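Long-range contacts in 2-dehydropantoate 2-reductase (Enterococcus faecium, PDB 3WFI), which acts as an NADH-binding D-mandelate dehydrogenase of the ketopantoate reductase family, probably interconverting D-2-hydroxy acids and their 2-keto acids: residues B[11-15]-B[74-78]; B[26-31]-B[57-62]; B[18-24]-B[167-172]; B[144-148]-B[171-175]. All coordinates share one frame; numbering follows the deposited sequence.

Interaction 1: residues B[11-15]-B[74-78]; sequences MGSRF and IILFT
Phe-77 drives the edge of its ring into the start of helix 10-21, and three helix residues meet it there, each in a different way. Its CZ points onto one face of the Phe-15 ring, 3.6 Å from Phe-15 CG. The two planes stand at 65° in a T-shaped (edge-to-face) stack. One face of the Phe-77 ring is taken by backbone instead: Gly-12 CA sits 3.9 Å from the centroid of that ring, in a CH-pi contact. Having no side chain, Gly-12 lets its CA come within 6.1 Å of Phe-77 CA. At the CE1 corner, Met-11 adds its CG, only 3.4 Å from Phe-77 CE1. With CG turned anti to the backbone N (chi1 -166°), the first carbons of Met-11 meet the ring, and bends at the next two torsions carry the sulfur away from it. Ile-75 plays a lesser part, its CD1 approaching Phe-15 CD2 at 4.3 Å.

Further out, the helix turn is tied by the bond from Phe-15 N to Met-11 O (3.0 Å), which keeps Met-11 and Phe-15 one turn apart and both directed at the ring. Backbone bonds from Ile-75 to Ala-4 and Ala-6 fix strand 71-76 beside strand 2-6, while Ile-5 and Leu-103 also pack on Phe-77. Met-11 and its neighbour Ala-10 are contacted by NAD(+) in a structure of this protein. Gly-12 fits the third glycine of a GxGxxG pattern, so this close seating of a helix on the sheet is that of the dinucleotide-binding Rossmann fold.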
loop_
_atom_site.group_PDB
_atom_site.type_symbol
_atom_site.label_atom_id
_atom_site.label_comp_id
_atom_site.label_asym_id
_atom_site.label_seq_id
_atom_site.Cartn_x
_atom_site.Cartn_y
_atom_site.Cartn_z
ATOM N N MET B 11 -7.390 -21.695 28.387
ATOM C CA MET B 11 -7.090 -22.921 27.635
ATOM C C MET B 11 -5.859 -23.643 28.200
ATOM O O MET B 11 -5.874 -24.859 28.345
ATOM C CB MET B 11 -6.872 -22.620 26.147
ATOM C CG MET B 11 -6.888 -23.858 25.248
ATOM S SD MET B 11 -8.453 -24.775 25.225
ATOM C CE MET B 11 -9.583 -23.462 24.740
ATOM N N GLY B 12 -4.804 -22.892 28.511
ATOM C CA GLY B 12 -3.616 -23.466 29.146
ATOM C C GLY B 12 -3.958 -24.143 30.468
ATOM O O GLY B 12 -3.444 -25.220 30.788
ATOM N N SER B 13 -4.824 -23.505 31.241
ATOM C CA SER B 13 -5.278 -24.074 32.507
ATOM C C SER B 13 -6.080 -25.359 32.289
ATOM O O SER B 13 -5.949 -26.296 33.062
ATOM C CB SER B 13 -6.093 -23.054 33.301
ATOM O OG SER B 13 -5.269 -21.990 33.765
ATOM N N ARG B 14 -6.904 -25.411 31.249
ATOM C CA ARG B 14 -7.622 -26.644 30.933
ATOM C C ARG B 14 -6.617 -27.756 30.653
ATOM O O ARG B 14 -6.680 -28.823 31.268
ATOM C CB ARG B 14 -8.525 -26.491 29.706
ATOM C CG ARG B 14 -9.129 -27.824 29.274
ATOM C CD ARG B 14 -9.976 -27.737 28.016
ATOM N NE ARG B 14 -11.349 -27.267 28.237
ATOM C CZ ARG B 14 -12.352 -27.977 28.772
ATOM N NH1 ARG B 14 -12.167 -29.211 29.221
ATOM N NH2 ARG B 14 -13.562 -27.425 28.888
ATOM N N PHE B 15 -5.698 -27.492 29.722
ATOM C CA PHE B 15 -4.697 -28.483 29.318
ATOM C C PHE B 15 -3.851 -28.919 30.514
ATOM O O PHE B 15 -3.665 -30.110 30.738
ATOM C CB PHE B 15 -3.799 -27.947 28.198
ATOM C CG PHE B 15 -4.359 -28.144 26.812
ATOM C CD1 PHE B 15 -5.559 -27.548 26.443
ATOM C CD2 PHE B 15 -3.670 -28.890 25.863
ATOM C CE1 PHE B 15 -6.081 -27.715 25.183
ATOM C CE2 PHE B 15 -4.187 -29.064 24.588
ATOM C CZ PHE B 15 -5.396 -28.468 24.249
ATOM N N ILE B 74 6.766 -28.563 25.700
ATOM C CA ILE B 74 6.202 -27.241 25.937
ATOM C C ILE B 74 4.968 -27.100 25.049
ATOM O O ILE B 74 5.044 -27.267 23.824
ATOM C CB ILE B 74 7.218 -26.133 25.611
ATOM C CG1 ILE B 74 8.487 -26.295 26.441
ATOM C CG2 ILE B 74 6.614 -24.747 25.830
ATOM C CD1 ILE B 74 9.610 -25.374 26.012
ATOM N N ILE B 75 3.833 -26.780 25.659
ATOM C CA ILE B 75 2.620 -26.439 24.909
ATOM C C ILE B 75 2.405 -24.932 25.014
ATOM O O ILE B 75 2.272 -24.384 26.108
ATOM C CB ILE B 75 1.375 -27.193 25.423
ATOM C CG1 ILE B 75 1.692 -28.677 25.604
ATOM C CG2 ILE B 75 0.204 -27.011 24.460
ATOM C CD1 ILE B 75 0.530 -29.504 26.119
ATOM N N LEU B 76 2.388 -24.266 23.855
ATOM C CA LEU B 76 2.368 -22.812 23.784
ATOM C C LEU B 76 0.946 -22.286 23.648
ATOM O O LEU B 76 0.237 -22.663 22.709
ATOM C CB LEU B 76 3.176 -22.334 22.567
ATOM C CG LEU B 76 4.690 -22.595 22.565
ATOM C CD1 LEU B 76 5.239 -22.343 21.171
ATOM C CD2 LEU B 76 5.401 -21.720 23.572
ATOM N N PHE B 77 0.563 -21.414 24.579
ATOM C CA PHE B 77 -0.705 -20.679 24.536
ATOM C C PHE B 77 -0.410 -19.185 24.713
ATOM O O PHE B 77 -0.971 -18.541 25.599
ATOM C CB PHE B 77 -1.638 -21.111 25.677
ATOM C CG PHE B 77 -2.082 -22.538 25.594
ATOM C CD1 PHE B 77 -3.154 -22.885 24.793
ATOM C CD2 PHE B 77 -1.413 -23.535 26.288
ATOM C CE1 PHE B 77 -3.559 -24.204 24.687
ATOM C CE2 PHE B 77 -1.821 -24.861 26.190
ATOM C CZ PHE B 77 -2.896 -25.188 25.390
ATOM N N THR B 78 0.503 -18.655 23.915
ATOM C CA THR B 78 0.917 -17.258 24.021
ATOM C C THR B 78 0.629 -16.557 22.697
ATOM O O THR B 78 0.975 -17.080 21.642
ATOM C CB THR B 78 2.431 -17.148 24.306
ATOM O OG1 THR B 78 2.728 -17.697 25.592
ATOM C CG2 THR B 78 2.884 -15.708 24.297
#

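Interaction 2: residues B[26-31]-B[57-62]; sequences VLLIDG and LPIVLQ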
loop_
_atom_site.group_PDB
_atom_site.type_symbol
_atom_site.label_atom_id
_atom_site.label_comp_id
_atom_site.label_asym_id
_atom_site.label_seq_id
_atom_site.Cartn_x
_atom_site.Cartn_y
_atom_site.Cartn_z
ATOM N N VAL B 26 3.275 -31.359 35.448
ATOM C CA VAL B 26 2.967 -30.126 34.734
ATOM C C VAL B 26 3.497 -28.896 35.467
ATOM O O VAL B 26 3.407 -28.784 36.690
ATOM C CB VAL B 26 1.443 -29.962 34.548
ATOM C CG1 VAL B 26 1.136 -28.658 33.838
ATOM C CG2 VAL B 26 0.867 -31.144 33.774
ATOM N N LEU B 27 4.078 -27.984 34.703
ATOM C CA LEU B 27 4.454 -26.665 35.193
ATOM C C LEU B 27 3.697 -25.611 34.391
ATOM O O LEU B 27 3.790 -25.566 33.155
ATOM C CB LEU B 27 5.967 -26.447 35.042
ATOM C CG LEU B 27 6.499 -25.055 35.403
ATOM C CD1 LEU B 27 6.399 -24.791 36.900
ATOM C CD2 LEU B 27 7.934 -24.890 34.912
ATOM N N LEU B 28 2.939 -24.774 35.096
ATOM C CA LEU B 28 2.271 -23.642 34.480
ATOM C C LEU B 28 3.227 -22.450 34.477
ATOM O O LEU B 28 3.965 -22.227 35.426
ATOM C CB LEU B 28 0.999 -23.276 35.234
ATOM C CG LEU B 28 -0.068 -24.380 35.359
ATOM C CD1 LEU B 28 -1.263 -23.851 36.122
ATOM C CD2 LEU B 28 -0.511 -24.927 34.006
ATOM N N ILE B 29 3.221 -21.704 33.382
ATOM C CA ILE B 29 4.041 -20.501 33.255
ATOM C C ILE B 29 3.154 -19.380 32.735
ATOM O O ILE B 29 2.471 -19.536 31.725
ATOM C CB ILE B 29 5.229 -20.711 32.293
ATOM C CG1 ILE B 29 6.032 -21.939 32.699
ATOM C CG2 ILE B 29 6.145 -19.484 32.293
ATOM C CD1 ILE B 29 6.986 -22.436 31.630
ATOM N N ASP B 30 3.152 -18.254 33.444
ATOM C CA ASP B 30 2.266 -17.141 33.104
ATOM C C ASP B 30 2.861 -15.795 33.521
ATOM O O ASP B 30 3.684 -15.721 34.442
ATOM C CB ASP B 30 0.917 -17.335 33.774
ATOM C CG ASP B 30 -0.183 -16.555 33.088
ATOM O OD1 ASP B 30 -0.735 -17.059 32.091
ATOM O OD2 ASP B 30 -0.497 -15.441 33.558
ATOM N N GLY B 31 2.434 -14.735 32.840
ATOM C CA GLY B 31 2.911 -13.385 33.119
ATOM C C GLY B 31 2.020 -12.570 34.030
ATOM O O GLY B 31 2.417 -11.487 34.461
ATOM N N LEU B 57 -0.962 -27.154 41.158
ATOM C CA LEU B 57 -0.092 -27.200 39.992
ATOM C C LEU B 57 1.087 -26.294 40.255
ATOM O O LEU B 57 0.904 -25.155 40.684
ATOM C CB LEU B 57 -0.825 -26.737 38.734
ATOM C CG LEU B 57 -1.669 -27.722 37.925
ATOM C CD1 LEU B 57 -1.752 -29.114 38.526
ATOM C CD2 LEU B 57 -3.052 -27.180 37.632
ATOM N N PRO B 58 2.307 -26.801 40.025
ATOM C CA PRO B 58 3.456 -25.915 40.028
ATOM C C PRO B 58 3.249 -24.749 39.043
ATOM O O PRO B 58 2.774 -24.948 37.937
ATOM C CB PRO B 58 4.597 -26.820 39.558
ATOM C CG PRO B 58 4.167 -28.197 39.893
ATOM C CD PRO B 58 2.679 -28.211 39.813
ATOM N N ILE B 59 3.564 -23.538 39.466
ATOM C CA ILE B 59 3.436 -22.382 38.583
ATOM C C ILE B 59 4.538 -21.396 38.882
ATOM O O ILE B 59 4.895 -21.170 40.053
ATOM C CB ILE B 59 2.048 -21.702 38.702
ATOM C CG1 ILE B 59 1.918 -20.558 37.693
ATOM C CG2 ILE B 59 1.815 -21.183 40.115
ATOM C CD1 ILE B 59 0.487 -20.153 37.393
ATOM N N VAL B 60 5.076 -20.808 37.817
ATOM C CA VAL B 60 6.083 -19.768 37.947
ATOM C C VAL B 60 5.745 -18.582 37.047
ATOM O O VAL B 60 5.189 -18.752 35.951
ATOM C CB VAL B 60 7.488 -20.293 37.603
ATOM C CG1 VAL B 60 8.024 -21.135 38.750
ATOM C CG2 VAL B 60 7.475 -21.110 36.323
ATOM N N LEU B 61 6.059 -17.387 37.535
ATOM C CA LEU B 61 6.129 -16.202 36.680
ATOM C C LEU B 61 7.102 -16.496 35.553
ATOM O O LEU B 61 8.151 -17.084 35.775
ATOM C CB LEU B 61 6.641 -14.963 37.449
ATOM C CG LEU B 61 5.726 -13.743 37.637
ATOM C CD1 LEU B 61 6.529 -12.622 38.282
ATOM C CD2 LEU B 61 5.114 -13.284 36.321
ATOM N N GLN B 62 6.775 -16.051 34.352
ATOM C CA GLN B 62 7.574 -16.420 33.183
ATOM C C GLN B 62 9.052 -16.018 33.233
ATOM O O GLN B 62 9.910 -16.712 32.697
ATOM C CB GLN B 62 6.889 -15.958 31.896
ATOM C CG GLN B 62 7.285 -14.604 31.369
ATOM C CD GLN B 62 6.524 -14.253 30.103
ATOM O OE1 GLN B 62 5.307 -14.366 30.055
ATOM N NE2 GLN B 62 7.245 -13.840 29.064
#
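Leu-28 bridges Ile-59 as strands 26-30 and 59-61 run parallel, 26° apart in direction, joined by four backbone hydrogen bonds. Leu-28 N gives to Pro-58 O (2.9 Å) and Leu-28 O receives Val-60 N (3.0 Å); Asp-30 repeats the pattern with Val-60 O (3.3 Å) and Gln-62 N (3.1 Å). The last is bent to 135° at the hydrogen, its donor well above the carbonyl plane of Asp-30.

On one face, Leu-28 CB rests on Ile-59 CG1 and its CD1 reaches Leu-57 CB at 3.9 Å. The other face pairs Ile-29 and Val-60, lying side by side with Ile-29 CG1 4.0 Å from Val-60 CG2. Ile-29 and Gln-62 cross at about a right angle, the CG2 branch of Ile-29, anti to the backbone N, touching Gln-62 CB at 3.6 Å. Leu-27 CD1 adds a contact with Pro-58 CB.

The Asp-30 carboxylate is held from outside the pair, OD1 by a hydrogen bond from Ala-8 N and OD2 by one from Trp-32 N. The strands are held by backbone bonds and apolar contacts, while Asp-30, at the end of its strand, binds NAD(+), probably through ribose hydroxyls as in other NAD-dependent Rossmann enzymes.

Interaction 3: residues B[18-24]-B[167-172]; sequences MLHQSGN and LSESGL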
loop_
_atom_site.group_PDB
_atom_site.type_symbol
_atom_site.label_atom_id
_atom_site.label_comp_id
_atom_site.label_asym_id
_atom_site.label_seq_id
_atom_site.Cartn_x
_atom_site.Cartn_y
_atom_site.Cartn_z
ATOM N N MET B 18 -6.041 -31.100 32.925
ATOM C CA MET B 18 -6.360 -32.405 32.375
ATOM C C MET B 18 -5.102 -33.287 32.314
ATOM O O MET B 18 -5.140 -34.455 32.704
ATOM C CB MET B 18 -7.028 -32.275 31.019
ATOM C CG MET B 18 -8.418 -31.675 31.127
ATOM S SD MET B 18 -9.183 -31.332 29.549
ATOM C CE MET B 18 -9.674 -32.966 29.015
ATOM N N LEU B 19 -3.987 -32.712 31.887
ATOM C CA LEU B 19 -2.712 -33.433 31.842
ATOM C C LEU B 19 -2.225 -33.875 33.220
ATOM O O LEU B 19 -1.674 -34.966 33.376
ATOM C CB LEU B 19 -1.637 -32.572 31.170
ATOM C CG LEU B 19 -1.803 -32.465 29.656
ATOM C CD1 LEU B 19 -1.007 -31.289 29.107
ATOM C CD2 LEU B 19 -1.392 -33.767 28.974
ATOM N N HIS B 20 -2.399 -33.008 34.204
ATOM C CA HIS B 20 -2.047 -33.299 35.584
ATOM C C HIS B 20 -2.863 -34.464 36.130
ATOM O O HIS B 20 -2.298 -35.411 36.693
ATOM C CB HIS B 20 -2.282 -32.066 36.445
ATOM C CG HIS B 20 -2.223 -32.347 37.908
ATOM N ND1 HIS B 20 -3.356 -32.486 38.680
ATOM C CD2 HIS B 20 -1.175 -32.542 38.738
ATOM C CE1 HIS B 20 -3.008 -32.738 39.927
ATOM N NE2 HIS B 20 -1.690 -32.776 39.989
ATOM N N GLN B 21 -4.176 -34.397 35.946
ATOM C CA GLN B 21 -5.089 -35.431 36.446
ATOM C C GLN B 21 -4.695 -36.843 36.015
ATOM O O GLN B 21 -4.924 -37.798 36.760
ATOM C CB GLN B 21 -6.534 -35.188 35.991
ATOM C CG GLN B 21 -7.305 -34.050 36.631
ATOM C CD GLN B 21 -8.713 -33.977 36.078
ATOM O OE1 GLN B 21 -8.973 -33.257 35.120
ATOM N NE2 GLN B 21 -9.620 -34.760 36.646
ATOM N N SER B 22 -4.129 -36.976 34.818
ATOM C CA SER B 22 -3.769 -38.283 34.260
ATOM C C SER B 22 -2.353 -38.746 34.626
ATOM O O SER B 22 -1.888 -39.780 34.132
ATOM C CB SER B 22 -3.920 -38.255 32.740
ATOM O OG SER B 22 -5.260 -37.921 32.385
ATOM N N GLY B 23 -1.670 -37.981 35.477
ATOM C CA GLY B 23 -0.392 -38.406 36.039
ATOM C C GLY B 23 0.838 -37.763 35.428
ATOM O O GLY B 23 1.967 -38.181 35.707
ATOM N N ASN B 24 0.641 -36.738 34.605
ATOM C CA ASN B 24 1.775 -36.003 34.053
ATOM C C ASN B 24 2.284 -35.003 35.067
ATOM O O ASN B 24 1.546 -34.585 35.950
ATOM C CB ASN B 24 1.394 -35.293 32.757
ATOM C CG ASN B 24 1.073 -36.263 31.646
ATOM O OD1 ASN B 24 -0.088 -36.422 31.237
ATOM N ND2 ASN B 24 2.100 -36.931 31.155
ATOM N N LEU B 167 -1.632 -36.994 24.607
ATOM C CA LEU B 167 -2.621 -35.987 24.984
ATOM C C LEU B 167 -3.996 -36.629 25.140
ATOM O O LEU B 167 -4.749 -36.261 26.035
ATOM C CB LEU B 167 -2.701 -34.848 23.966
ATOM C CG LEU B 167 -1.736 -33.652 23.929
ATOM C CD1 LEU B 167 -0.605 -33.741 24.935
ATOM C CD2 LEU B 167 -1.214 -33.365 22.527
ATOM N N SER B 168 -4.316 -37.584 24.272
ATOM C CA SER B 168 -5.597 -38.305 24.357
ATOM C C SER B 168 -5.747 -39.135 25.637
ATOM O O SER B 168 -6.863 -39.336 26.116
ATOM C CB SER B 168 -5.809 -39.191 23.134
ATOM O OG SER B 168 -6.093 -38.405 21.989
ATOM N N GLU B 169 -4.631 -39.590 26.201
ATOM C CA GLU B 169 -4.658 -40.290 27.474
ATOM C C GLU B 169 -5.156 -39.399 28.598
ATOM O O GLU B 169 -5.612 -39.903 29.620
ATOM C CB GLU B 169 -3.278 -40.838 27.825
ATOM C CG GLU B 169 -2.888 -42.040 26.990
ATOM C CD GLU B 169 -1.437 -42.422 27.157
ATOM O OE1 GLU B 169 -0.818 -42.018 28.169
ATOM O OE2 GLU B 169 -0.920 -43.130 26.273
ATOM N N SER B 170 -5.046 -38.079 28.415
ATOM C CA SER B 170 -5.513 -37.122 29.398
ATOM C C SER B 170 -6.895 -36.555 29.062
ATOM O O SER B 170 -7.342 -35.595 29.687
ATOM C CB SER B 170 -4.479 -36.007 29.578
ATOM O OG SER B 170 -3.253 -36.540 30.064
ATOM N N GLY B 171 -7.575 -37.166 28.091
ATOM C CA GLY B 171 -8.947 -36.825 27.747
ATOM C C GLY B 171 -9.088 -35.683 26.764
ATOM O O GLY B 171 -10.192 -35.182 26.553
ATOM N N LEU B 172 -7.971 -35.272 26.157
ATOM C CA LEU B 172 -7.946 -34.116 25.274
ATOM C C LEU B 172 -8.393 -34.428 23.852
ATOM O O LEU B 172 -8.542 -33.514 23.040
ATOM C CB LEU B 172 -6.550 -33.480 25.257
ATOM C CG LEU B 172 -6.150 -32.786 26.557
ATOM C CD1 LEU B 172 -4.635 -32.615 26.640
ATOM C CD2 LEU B 172 -6.875 -31.448 26.702
HETATM O O HOH W 1 -7.181 -36.193 32.531
#
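The C-terminal end of helix 10-21, closed by a Schellman motif at Gly-23, brings Met-18, Leu-19 and Ser-22 against Ser-170 in the type I beta turn from Ser-168 to Gly-171, which overlaps the end region of helix 157-168. Gly-23 has positive phi, and the last turn is finished by the bonds from Gly-23 N to His-20 O and from Asn-24 N to Leu-19 O. A water ties the two segments together. It donates to Met-18 O (2.7 Å) and to Ser-170 O (2.9 Å), and accepts a bond from Ser-22 OG (2.6 Å), so one water joins two backbone carbonyls and a hydroxyl across the contact. Beside it the two serines lie close, with Ser-22 CB 3.2 Å from Ser-170 OG.

Deeper in, the contact becomes apolar. The Met-18 chain runs extended as far as its sulfur, which touches Leu-172 CD2 at 3.7 Å; a bend at the last torsion (chi3 76°) then lays CE against the Gly-171 carbonyl, 3.4 Å from Gly-171 O. Leu-19 meets two leucines with different atoms: its CD2 approaches Leu-167 CD1, and its CG lies 4.1 Å from Leu-172 CD1, the two side chains crossing at about a right angle.

Outside the pair, Met-18 also packs on Phe-48, and Leu-19 packs on Ile-3 of strand 2-6. On the far segment Ser-168 OG bonds Ala-174 N, linking the end of helix 157-168 to the strand 174-176 that it leads into.

Interaction 4: residues B[144-148]-B[171-175]; sequences SGSVE and GLNAH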
loop_
_atom_site.group_PDB
_atom_site.type_symbol
_atom_site.label_atom_id
_atom_site.label_comp_id
_atom_site.label_asym_id
_atom_site.label_seq_id
_atom_site.Cartn_x
_atom_site.Cartn_y
_atom_site.Cartn_z
ATOM N N SER B 144 -17.311 -30.492 25.586
ATOM C CA SER B 144 -16.377 -31.353 24.896
ATOM C C SER B 144 -15.457 -30.517 23.994
ATOM O O SER B 144 -15.456 -29.271 24.001
ATOM C CB SER B 144 -17.153 -32.460 24.132
ATOM O OG SER B 144 -17.861 -31.953 23.012
ATOM N N GLY B 145 -14.629 -31.227 23.253
ATOM C CA GLY B 145 -13.662 -30.599 22.372
ATOM C C GLY B 145 -12.736 -31.614 21.731
ATOM O O GLY B 145 -12.960 -32.818 21.823
ATOM N N SER B 146 -11.702 -31.111 21.073
ATOM C CA SER B 146 -10.702 -31.959 20.422
ATOM C C SER B 146 -9.441 -31.167 20.083
ATOM O O SER B 146 -9.410 -29.940 20.180
ATOM C CB SER B 146 -11.269 -32.545 19.129
ATOM O OG SER B 146 -11.431 -31.525 18.157
ATOM N N VAL B 147 -8.405 -31.900 19.691
ATOM C CA VAL B 147 -7.153 -31.315 19.248
ATOM C C VAL B 147 -6.706 -32.034 17.987
ATOM O O VAL B 147 -6.799 -33.262 17.892
ATOM C CB VAL B 147 -6.045 -31.440 20.329
ATOM C CG1 VAL B 147 -4.730 -30.863 19.827
ATOM C CG2 VAL B 147 -6.477 -30.760 21.627
ATOM N N GLU B 148 -6.215 -31.265 17.025
ATOM C CA GLU B 148 -5.607 -31.806 15.821
ATOM C C GLU B 148 -4.217 -31.206 15.711
ATOM O O GLU B 148 -4.046 -30.008 15.945
ATOM C CB GLU B 148 -6.416 -31.472 14.564
ATOM C CG GLU B 148 -7.827 -32.057 14.584
ATOM C CD GLU B 148 -8.552 -31.897 13.260
ATOM O OE1 GLU B 148 -8.113 -31.079 12.426
ATOM O OE2 GLU B 148 -9.570 -32.594 13.063
ATOM N N GLY B 171 -7.575 -37.166 28.091
ATOM C CA GLY B 171 -8.947 -36.825 27.747
ATOM C C GLY B 171 -9.088 -35.683 26.764
ATOM O O GLY B 171 -10.192 -35.182 26.553
ATOM N N LEU B 172 -7.971 -35.272 26.157
ATOM C CA LEU B 172 -7.946 -34.116 25.274
ATOM C C LEU B 172 -8.393 -34.428 23.852
ATOM O O LEU B 172 -8.542 -33.514 23.040
ATOM C CB LEU B 172 -6.550 -33.480 25.257
ATOM C CG LEU B 172 -6.150 -32.786 26.557
ATOM C CD1 LEU B 172 -4.635 -32.615 26.640
ATOM C CD2 LEU B 172 -6.875 -31.448 26.702
ATOM N N ASN B 173 -8.620 -35.706 23.547
ATOM C CA ASN B 173 -9.186 -36.095 22.261
ATOM C C ASN B 173 -8.361 -35.551 21.092
ATOM O O ASN B 173 -8.874 -34.868 20.198
ATOM C CB ASN B 173 -10.649 -35.632 22.180
ATOM C CG ASN B 173 -11.381 -36.183 20.970
ATOM O OD1 ASN B 173 -10.993 -37.197 20.402
ATOM N ND2 ASN B 173 -12.469 -35.518 20.587
ATOM N N ALA B 174 -7.067 -35.868 21.118
ATOM C CA ALA B 174 -6.110 -35.347 20.155
ATOM C C ALA B 174 -5.923 -36.314 19.000
ATOM O O ALA B 174 -5.981 -37.529 19.190
ATOM C CB ALA B 174 -4.767 -35.076 20.836
ATOM N N HIS B 175 -5.676 -35.774 17.807
ATOM C CA HIS B 175 -5.448 -36.590 16.616
ATOM C C HIS B 175 -4.417 -35.975 15.698
ATOM O O HIS B 175 -4.318 -34.751 15.584
ATOM C CB HIS B 175 -6.744 -36.762 15.819
ATOM C CG HIS B 175 -7.878 -37.288 16.634
ATOM N ND1 HIS B 175 -8.907 -36.485 17.064
ATOM C CD2 HIS B 175 -8.141 -38.525 17.107
ATOM C CE1 HIS B 175 -9.766 -37.208 17.756
ATOM N NE2 HIS B 175 -9.316 -38.448 17.810
#
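Val-147 and Ala-174 form the tight side of this parallel pairing, their CB atoms 3.9 Å apart and turned to the same face. Hydrogen bonds join the backbone through Val-147. Val-147 N gives a 3.0 Å bond to Asn-173 O, arriving well above that carbonyl plane, and Val-147 O takes His-175 N at 2.8 Å. The same Val-147 O also receives a CA-H...O contact from Ala-174 CA (3.2 Å), so this one carbonyl meets two successive residues. Phe-15 of helix 10-21 packs on Val-147, and Leu-167 on Ala-174, which buries this face.

The two strands are the ends of a beta-alpha-beta unit, strand 147-151, helix 157-168 and strand 174-176, whose last strand is the outermost of the main sheet in this chain.

Toward solvent the contact passes from backbone to polar side chains. Asn-173 sits in a left-handed backbone conformation, and with its CG anti to the backbone N (chi1 -171°) the amide swings out beside the incoming 144-148 chain. Its ND2 bonds Gly-145 O (3.0 Å) almost straight, at 166°, in the carbonyl plane and on a lone pair, with the oxygen nearly in the amide plane. Ser-146 CB lies alongside, 3.5 Å from Asn-173 ND2. At the other end Glu-148 and His-175 lie loosely on the face opposite Val-147 and Ala-174, Glu-148 OE2 staying 5.6 Å from His-175 ND1.

Of the four contacts, interaction 1 is the buried one, and it has no hydrogen bond between its segments: rings and a glycine backbone seat helix 10-21 on the sheet. Interactions 2 and 4 pair parallel strands toward opposite ends of that sheet, mostly by backbone bonds, interaction 2 apolar on both faces, interaction 4 apolar on the Val-147/Ala-174 face and polar on the Glu-148/His-175 face. Interaction 3 uses the far end of the same helix as interaction 1 and, nearer solvent, combines a bridging water with methionine and leucine packing. Leu-172, shared by interactions 3 and 4, also packs on Phe-15 of interaction 1. Interactions 1 and 2 each carry an NAD(+)-binding residue, Met-11 and Asp-30.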